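Local coordinates for chromosome partition protein Smc (Pyrococcus furiosus, PDB 3KTA), which probably drives chromosome condensation and partitioning, its two termini joining into an ABC-type ATPase head of which this chain is the C-terminal part, at residues E49-A52 and D58-R61; F77-Q82 and S118-I123. All blocks are in the same frame, centred on the assembly; numbering follows the deposited sequence.

Interaction 1. Residues E49-A52 and D58-R61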
ATOM      1  N   GLU B  49      -0.734 -14.825  17.337  1.00 21.96           N
ATOM      2  CA  GLU B  49      -1.250 -15.794  16.381  1.00 22.18           C
ATOM      3  C   GLU B  49      -2.592 -15.361  15.833  1.00 20.15           C
ATOM      4  O   GLU B  49      -3.286 -14.572  16.450  1.00 20.99           O
ATOM      5  CB  GLU B  49      -1.388 -17.178  17.022  1.00 27.76           C
ATOM      6  CG  GLU B  49      -0.230 -18.130  16.717  1.00 33.65           C
ATOM      7  CD  GLU B  49      -0.293 -18.723  15.313  0.36 30.32           C
ATOM      8  OE1 GLU B  49      -0.843 -18.076  14.391  0.75 29.77           O
ATOM      9  OE2 GLU B  49       0.219 -19.845  15.132  0.63 35.02           O
ATOM     10  N   ILE B  50      -2.945 -15.887  14.668  1.00 22.88           N
ATOM     11  CA  ILE B  50      -4.274 -15.695  14.107  1.00 21.85           C
ATOM     12  C   ILE B  50      -4.965 -17.041  14.088  1.00 25.75           C
ATOM     13  O   ILE B  50      -4.383 -18.030  13.649  1.00 24.43           O
ATOM     14  CB  ILE B  50      -4.196 -15.150  12.663  1.00 21.52           C
ATOM     15  CG1 ILE B  50      -3.562 -13.760  12.661  1.00 23.11           C
ATOM     16  CG2 ILE B  50      -5.587 -15.113  12.021  1.00 22.31           C
ATOM     17  CD1 ILE B  50      -3.312 -13.192  11.280  1.00 27.93           C
ATOM     18  N   GLU B  51      -6.192 -17.085  14.590  1.00 20.77           N
ATOM     19  CA  GLU B  51      -7.021 -18.279  14.508  1.00 23.23           C
ATOM     20  C   GLU B  51      -8.338 -17.949  13.817  1.00 24.56           C
ATOM     21  O   GLU B  51      -9.133 -17.152  14.319  1.00 22.36           O
ATOM     22  CB  GLU B  51      -7.276 -18.853  15.905  1.00 25.92           C
ATOM     23  CG  GLU B  51      -8.323 -19.942  15.941  1.00 30.95           C
ATOM     24  CD  GLU B  51      -8.759 -20.267  17.351  0.39 30.56           C
ATOM     25  OE1 GLU B  51      -9.885 -19.874  17.735  0.94 31.64           O
ATOM     26  OE2 GLU B  51      -7.966 -20.904  18.075  0.84 33.42           O
ATOM     27  N   ALA B  52      -8.580 -18.574  12.670  1.00 22.71           N
ATOM     28  CA  ALA B  52      -9.758 -18.238  11.888  1.00 21.75           C
ATOM     29  C   ALA B  52     -10.693 -19.426  11.642  1.00 23.44           C
ATOM     30  O   ALA B  52     -10.257 -20.561  11.451  1.00 26.49           O
ATOM     31  CB  ALA B  52      -9.346 -17.598  10.566  1.00 22.93           C
ATOM     32  N   ASP B  58     -15.311 -24.523  13.489  1.00 40.68           N
ATOM     33  CA  ASP B  58     -14.129 -25.240  13.007  1.00 42.55           C
ATOM     34  C   ASP B  58     -13.057 -24.294  12.486  1.00 38.85           C
ATOM     35  O   ASP B  58     -13.249 -23.592  11.485  1.00 36.20           O
ATOM     36  CB  ASP B  58     -14.487 -26.272  11.937  1.00 40.90           C
ATOM     37  CG  ASP B  58     -15.343 -27.396  12.482  0.25 42.89           C
ATOM     38  OD1 ASP B  58     -15.253 -27.672  13.700  1.00 45.42           O
ATOM     39  OD2 ASP B  58     -16.103 -28.001  11.697  0.73 44.33           O
ATOM     40  N   VAL B  59     -11.930 -24.279  13.187  1.00 34.84           N
ATOM     41  CA  VAL B  59     -10.779 -23.503  12.782  1.00 32.33           C
ATOM     42  C   VAL B  59     -10.176 -24.113  11.526  1.00 36.83           C
ATOM     43  O   VAL B  59     -10.151 -25.335  11.369  1.00 37.15           O
ATOM     44  CB  VAL B  59      -9.715 -23.491  13.890  1.00 34.64           C
ATOM     45  CG1 VAL B  59      -8.434 -22.830  13.403  1.00 33.67           C
ATOM     46  CG2 VAL B  59     -10.259 -22.803  15.136  1.00 35.13           C
ATOM     47  N   LYS B  60      -9.714 -23.252  10.623  1.00 31.84           N
ATOM     48  CA  LYS B  60      -8.968 -23.685   9.453  1.00 31.21           C
ATOM     49  C   LYS B  60      -7.545 -23.161   9.582  1.00 32.19           C
ATOM     50  O   LYS B  60      -7.328 -21.950   9.568  1.00 30.69           O
ATOM     51  CB  LYS B  60      -9.612 -23.141   8.181  1.00 29.97           C
ATOM     52  CG  LYS B  60      -9.057 -23.743   6.891  1.00 27.80           C
ATOM     53  CD  LYS B  60      -9.941 -23.377   5.712  1.00 33.49           C
ATOM     54  CE  LYS B  60      -9.558 -24.144   4.456  1.00 36.02           C
ATOM     55  NZ  LYS B  60     -10.503 -23.862   3.331  1.00 40.19           N
ATOM     56  N   ARG B  61      -6.575 -24.060   9.726  1.00 30.29           N
ATOM     57  CA  ARG B  61      -5.183 -23.633   9.819  1.00 30.96           C
ATOM     58  C   ARG B  61      -4.782 -22.822   8.580  1.00 29.17           C
ATOM     59  O   ARG B  61      -5.282 -23.067   7.477  1.00 27.43           O
ATOM     60  CB  ARG B  61      -4.248 -24.828  10.013  1.00 33.37           C
ATOM     61  CG  ARG B  61      -4.491 -25.606  11.301  1.00 37.70           C
ATOM     62  CD  ARG B  61      -3.243 -26.371  11.729  1.00 36.63           C
TER
HETATM   63  O   HOH W   1      -6.640 -20.184  11.573  1.00 26.64           O
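The loop that follows strand 48-53, the second strand of an antiparallel pair with 32-37, folds back on it so that K60 meets A52, an example of sheet-like bonding continued without a regular strand. K60 N donates to A52 O at 2.9 Å in a nearly straight bond, arriving almost along the carbonyl direction (C=O...N angle 168°). In an extended antiparallel pair the return bond would run directly from A52 N to K60 O; here one water takes that place, accepting from A52 N at 2.7 Å and donating to K60 O at 2.8 Å. The A52 carbonyl has a second, weaker neighbour in V59, whose CA lies 3.3 Å from A52 O in a CA-H...O contact.

Beside these backbone links V59 turns its isopropyl group toward the strand. Its CG2 reaches the aliphatic part of E51, 3.5 Å from E51 CG, while its other branch, CG1, is 3.5 Å from A52 O. The two side chains meet at about a right angle. With CG anti to the backbone N (chi1 170°) and an extended chain beyond, E51 presents its methylene to V59 while its carboxylate forms a salt bridge with R34 of strand 32-37. K60 sends its ammonium away to E69 of helix 67-84.

Near the protein surface, then, the loop is held by one direct bond, one water relay and a small apolar touch, and the A52 amide and K60 carbonyl are both satisfied although they stand too far apart to bond without the water.

Interaction 2. Residues F77-Q82 and S118-I123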
ATOM      1  N   PHE B  77      -6.645  -8.014   9.146  1.00 12.34           N
ATOM      2  CA  PHE B  77      -5.594  -7.575  10.046  1.00 13.24           C
ATOM      3  C   PHE B  77      -5.126  -6.145   9.749  1.00 13.47           C
ATOM      4  O   PHE B  77      -4.999  -5.315  10.654  1.00 12.26           O
ATOM      5  CB  PHE B  77      -4.423  -8.569   9.971  1.00 12.48           C
ATOM      6  CG  PHE B  77      -3.326  -8.290  10.942  1.00 13.01           C
ATOM      7  CD1 PHE B  77      -3.537  -8.389  12.306  1.00 16.45           C
ATOM      8  CD2 PHE B  77      -2.062  -7.945  10.484  1.00 17.80           C
ATOM      9  CE1 PHE B  77      -2.523  -8.132  13.201  1.00 20.20           C
ATOM     10  CE2 PHE B  77      -1.036  -7.691  11.383  1.00 18.24           C
ATOM     11  CZ  PHE B  77      -1.268  -7.792  12.742  1.00 18.99           C
ATOM     12  N   VAL B  78      -4.880  -5.854   8.481  1.00 11.56           N
ATOM     13  CA  VAL B  78      -4.435  -4.520   8.074  1.00 12.07           C
ATOM     14  C   VAL B  78      -5.470  -3.479   8.493  1.00 12.05           C
ATOM     15  O   VAL B  78      -5.141  -2.430   9.075  1.00 12.90           O
ATOM     16  CB  VAL B  78      -4.239  -4.443   6.552  1.00 14.66           C
ATOM     17  CG1 VAL B  78      -4.035  -2.968   6.099  1.00 13.71           C
ATOM     18  CG2 VAL B  78      -3.066  -5.309   6.123  1.00 14.23           C
ATOM     19  N   PHE B  79      -6.728  -3.779   8.195  1.00 12.46           N
ATOM     20  CA  PHE B  79      -7.808  -2.853   8.532  1.00 12.82           C
ATOM     21  C   PHE B  79      -8.098  -2.730  10.027  1.00 13.68           C
ATOM     22  O   PHE B  79      -8.579  -1.682  10.471  1.00 12.26           O
ATOM     23  CB  PHE B  79      -9.050  -3.148   7.686  1.00 12.44           C
ATOM     24  CG  PHE B  79      -8.937  -2.607   6.286  1.00 14.78           C
ATOM     25  CD1 PHE B  79      -9.302  -1.293   6.019  1.00 15.58           C
ATOM     26  CD2 PHE B  79      -8.396  -3.359   5.273  1.00 19.89           C
ATOM     27  CE1 PHE B  79      -9.182  -0.758   4.752  1.00 17.08           C
ATOM     28  CE2 PHE B  79      -8.260  -2.827   3.992  1.00 19.45           C
ATOM     29  CZ  PHE B  79      -8.659  -1.518   3.738  1.00 18.08           C
ATOM     30  N   ALA B  80      -7.783  -3.775  10.802  1.00 11.84           N
ATOM     31  CA  ALA B  80      -7.919  -3.731  12.261  1.00 12.73           C
ATOM     32  C   ALA B  80      -6.939  -2.713  12.836  1.00 11.34           C
ATOM     33  O   ALA B  80      -7.268  -1.947  13.743  1.00 12.56           O
ATOM     34  CB  ALA B  80      -7.663  -5.139  12.872  1.00 11.74           C
ATOM     35  N   ILE B  81      -5.723  -2.711  12.297  1.00 10.41           N
ATOM     36  CA  ILE B  81      -4.743  -1.713  12.669  1.00 11.57           C
ATOM     37  C   ILE B  81      -5.198  -0.323  12.210  1.00 11.86           C
ATOM     38  O   ILE B  81      -5.134   0.639  12.964  1.00 13.14           O
ATOM     39  CB  ILE B  81      -3.366  -2.052  12.058  1.00 13.76           C
ATOM     40  CG1 ILE B  81      -2.897  -3.407  12.583  1.00 13.94           C
ATOM     41  CG2 ILE B  81      -2.349  -0.980  12.416  1.00 15.47           C
ATOM     42  CD1 ILE B  81      -1.620  -3.923  11.906  1.00 16.99           C
ATOM     43  N   GLN B  82      -5.645  -0.226  10.964  1.00 13.52           N
ATOM     44  CA  GLN B  82      -6.012   1.071  10.404  1.00 12.71           C
ATOM     45  C   GLN B  82      -7.089   1.740  11.247  1.00 13.24           C
ATOM     46  O   GLN B  82      -7.068   2.953  11.449  1.00 12.97           O
ATOM     47  CB  GLN B  82      -6.493   0.910   8.955  1.00 11.03           C
ATOM     48  CG  GLN B  82      -6.657   2.239   8.202  1.00 12.58           C
ATOM     49  CD  GLN B  82      -8.010   2.872   8.411  1.00 13.79           C
ATOM     50  OE1 GLN B  82      -8.972   2.214   8.835  1.00 14.45           O
ATOM     51  NE2 GLN B  82      -8.105   4.161   8.096  1.00 13.08           N
ATOM     52  N   SER B 118      -7.965   7.746   6.276  1.00 14.10           N
ATOM     53  CA  SER B 118      -6.682   7.540   5.600  1.00 11.86           C
ATOM     54  C   SER B 118      -6.866   7.649   4.092  1.00 10.74           C
ATOM     55  O   SER B 118      -7.957   7.401   3.576  1.00 12.71           O
ATOM     56  CB  SER B 118      -6.111   6.144   5.910  1.00 12.65           C
ATOM     57  OG  SER B 118      -5.874   5.960   7.294  1.00 14.58           O
ATOM     58  N   GLN B 119      -5.780   7.955   3.385  1.00 11.20           N
ATOM     59  CA  GLN B 119      -5.761   7.941   1.933  1.00 10.00           C
ATOM     60  C   GLN B 119      -5.504   6.506   1.449  1.00 10.72           C
ATOM     61  O   GLN B 119      -4.689   5.787   2.032  1.00 11.56           O
ATOM     62  CB  GLN B 119      -4.650   8.875   1.448  1.00 11.49           C
ATOM     63  CG  GLN B 119      -4.429   8.894  -0.058  1.00 12.76           C
ATOM     64  CD  GLN B 119      -3.355   9.915  -0.411  1.00 12.65           C
ATOM     65  OE1 GLN B 119      -2.260   9.895   0.162  1.00 13.43           O
ATOM     66  NE2 GLN B 119      -3.666  10.821  -1.328  1.00 12.69           N
ATOM     67  N   PHE B 120      -6.205   6.096   0.395  1.00 11.17           N
ATOM     68  CA  PHE B 120      -5.995   4.787  -0.216  1.00 11.46           C
ATOM     69  C   PHE B 120      -5.690   4.927  -1.688  1.00 10.44           C
ATOM     70  O   PHE B 120      -6.431   5.609  -2.414  1.00 12.24           O
ATOM     71  CB  PHE B 120      -7.256   3.917  -0.030  1.00 11.27           C
ATOM     72  CG  PHE B 120      -7.428   3.441   1.364  1.00 10.87           C
ATOM     73  CD1 PHE B 120      -8.044   4.246   2.323  1.00 10.82           C
ATOM     74  CD2 PHE B 120      -6.924   2.203   1.753  1.00 11.52           C
ATOM     75  CE1 PHE B 120      -8.185   3.801   3.624  1.00 12.62           C
ATOM     76  CE2 PHE B 120      -7.047   1.768   3.054  1.00 11.94           C
ATOM     77  CZ  PHE B 120      -7.670   2.565   3.995  1.00 12.59           C
ATOM     78  N   ILE B 121      -4.615   4.276  -2.125  1.00  9.37           N
ATOM     79  CA  ILE B 121      -4.272   4.238  -3.546  1.00  8.79           C
ATOM     80  C   ILE B 121      -4.258   2.771  -3.936  1.00 10.97           C
ATOM     81  O   ILE B 121      -3.475   1.983  -3.394  1.00 11.92           O
ATOM     82  CB  ILE B 121      -2.878   4.850  -3.808  1.00 10.43           C
ATOM     83  CG1 ILE B 121      -2.872   6.324  -3.400  1.00 13.08           C
ATOM     84  CG2 ILE B 121      -2.485   4.692  -5.281  1.00 11.85           C
ATOM     85  CD1 ILE B 121      -1.465   6.874  -3.189  1.00 14.93           C
ATOM     86  N   VAL B 122      -5.142   2.392  -4.855  1.00 11.51           N
ATOM     87  CA  VAL B 122      -5.382   0.979  -5.105  1.00 11.25           C
ATOM     88  C   VAL B 122      -5.268   0.689  -6.594  1.00 10.96           C
ATOM     89  O   VAL B 122      -6.001   1.257  -7.389  1.00 12.29           O
ATOM     90  CB  VAL B 122      -6.815   0.592  -4.639  1.00 11.57           C
ATOM     91  CG1 VAL B 122      -7.102  -0.883  -4.933  1.00 13.69           C
ATOM     92  CG2 VAL B 122      -7.008   0.886  -3.150  1.00 12.11           C
ATOM     93  N   ILE B 123      -4.344  -0.196  -6.961  1.00 11.16           N
ATOM     94  CA  ILE B 123      -4.245  -0.661  -8.336  1.00 12.46           C
ATOM     95  C   ILE B 123      -5.114  -1.894  -8.494  1.00 11.70           C
ATOM     96  O   ILE B 123      -5.024  -2.812  -7.680  1.00 13.55           O
ATOM     97  CB  ILE B 123      -2.812  -1.049  -8.675  1.00 10.99           C
ATOM     98  CG1 ILE B 123      -1.893   0.178  -8.587  1.00 13.35           C
ATOM     99  CG2 ILE B 123      -2.772  -1.678 -10.075  1.00 12.27           C
ATOM    100  CD1 ILE B 123      -0.403  -0.157  -8.506  1.00 14.11           C
TER
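Q82 on helix 67-84 reaches across to S118, just before strand 119-123, and F120 on it, illustrating how one buried polar side chain can have both ends of its amide engaged, with its aliphatic part against a ring. From CB, which points toward the strand, the chain continues to CG, placed anti to the backbone N (chi1 -169°); CG lies beside the F120 ring, 4.3 Å from F120 CZ. A sharp bend at chi2 (-86°) then swings the amide toward the serine. At the tip, Q82 NE2 donates to S118 OG at 3.0 Å, a nearly straight bond lying almost in the amide plane, and Q82 OE1 has a weak hydrogen bond to S114. S118 OG is also bonded to A87 O. With an alanine here, S118 OG would probably lose its buried amide donor and a gap open beside the F120 ring.

F79, one turn earlier, meets F120 from the opposite direction. The rings touch rim to rim, with F79 CE1 3.7 Å from F120 CE2; their planes are within 6° of parallel, yet neither ring overlies the other. F120 instead stacks on Y90 of the adjacent strand, and F79 also packs on helix 101-114. Helix 67-84 is the signature helix of an ABC-type ATPase, its later turns packing by F79 and Q82 on the strand next to the Walker B strand.

Interactions 1 and 2 come in series along the chain: the first closes in the loop after strand 48-53, and the second opens on helix 67-84, the next regular element, before reaching forward to strand 119-123. Their centres are 23 Å apart and their nearest atoms about 5 Å, without touching. Interaction 1 lies near the surface, beside the antiparallel pair; interaction 2 is buried in the core. The segments, though not the contacting residues, share neighbours: F20 of helix 4-27 and R159 of the other chain each pack on I50 and on F77. That chain also adds a parallel strand beside 119-123, consistent with an ATPase head completed from two polypeptide pieces.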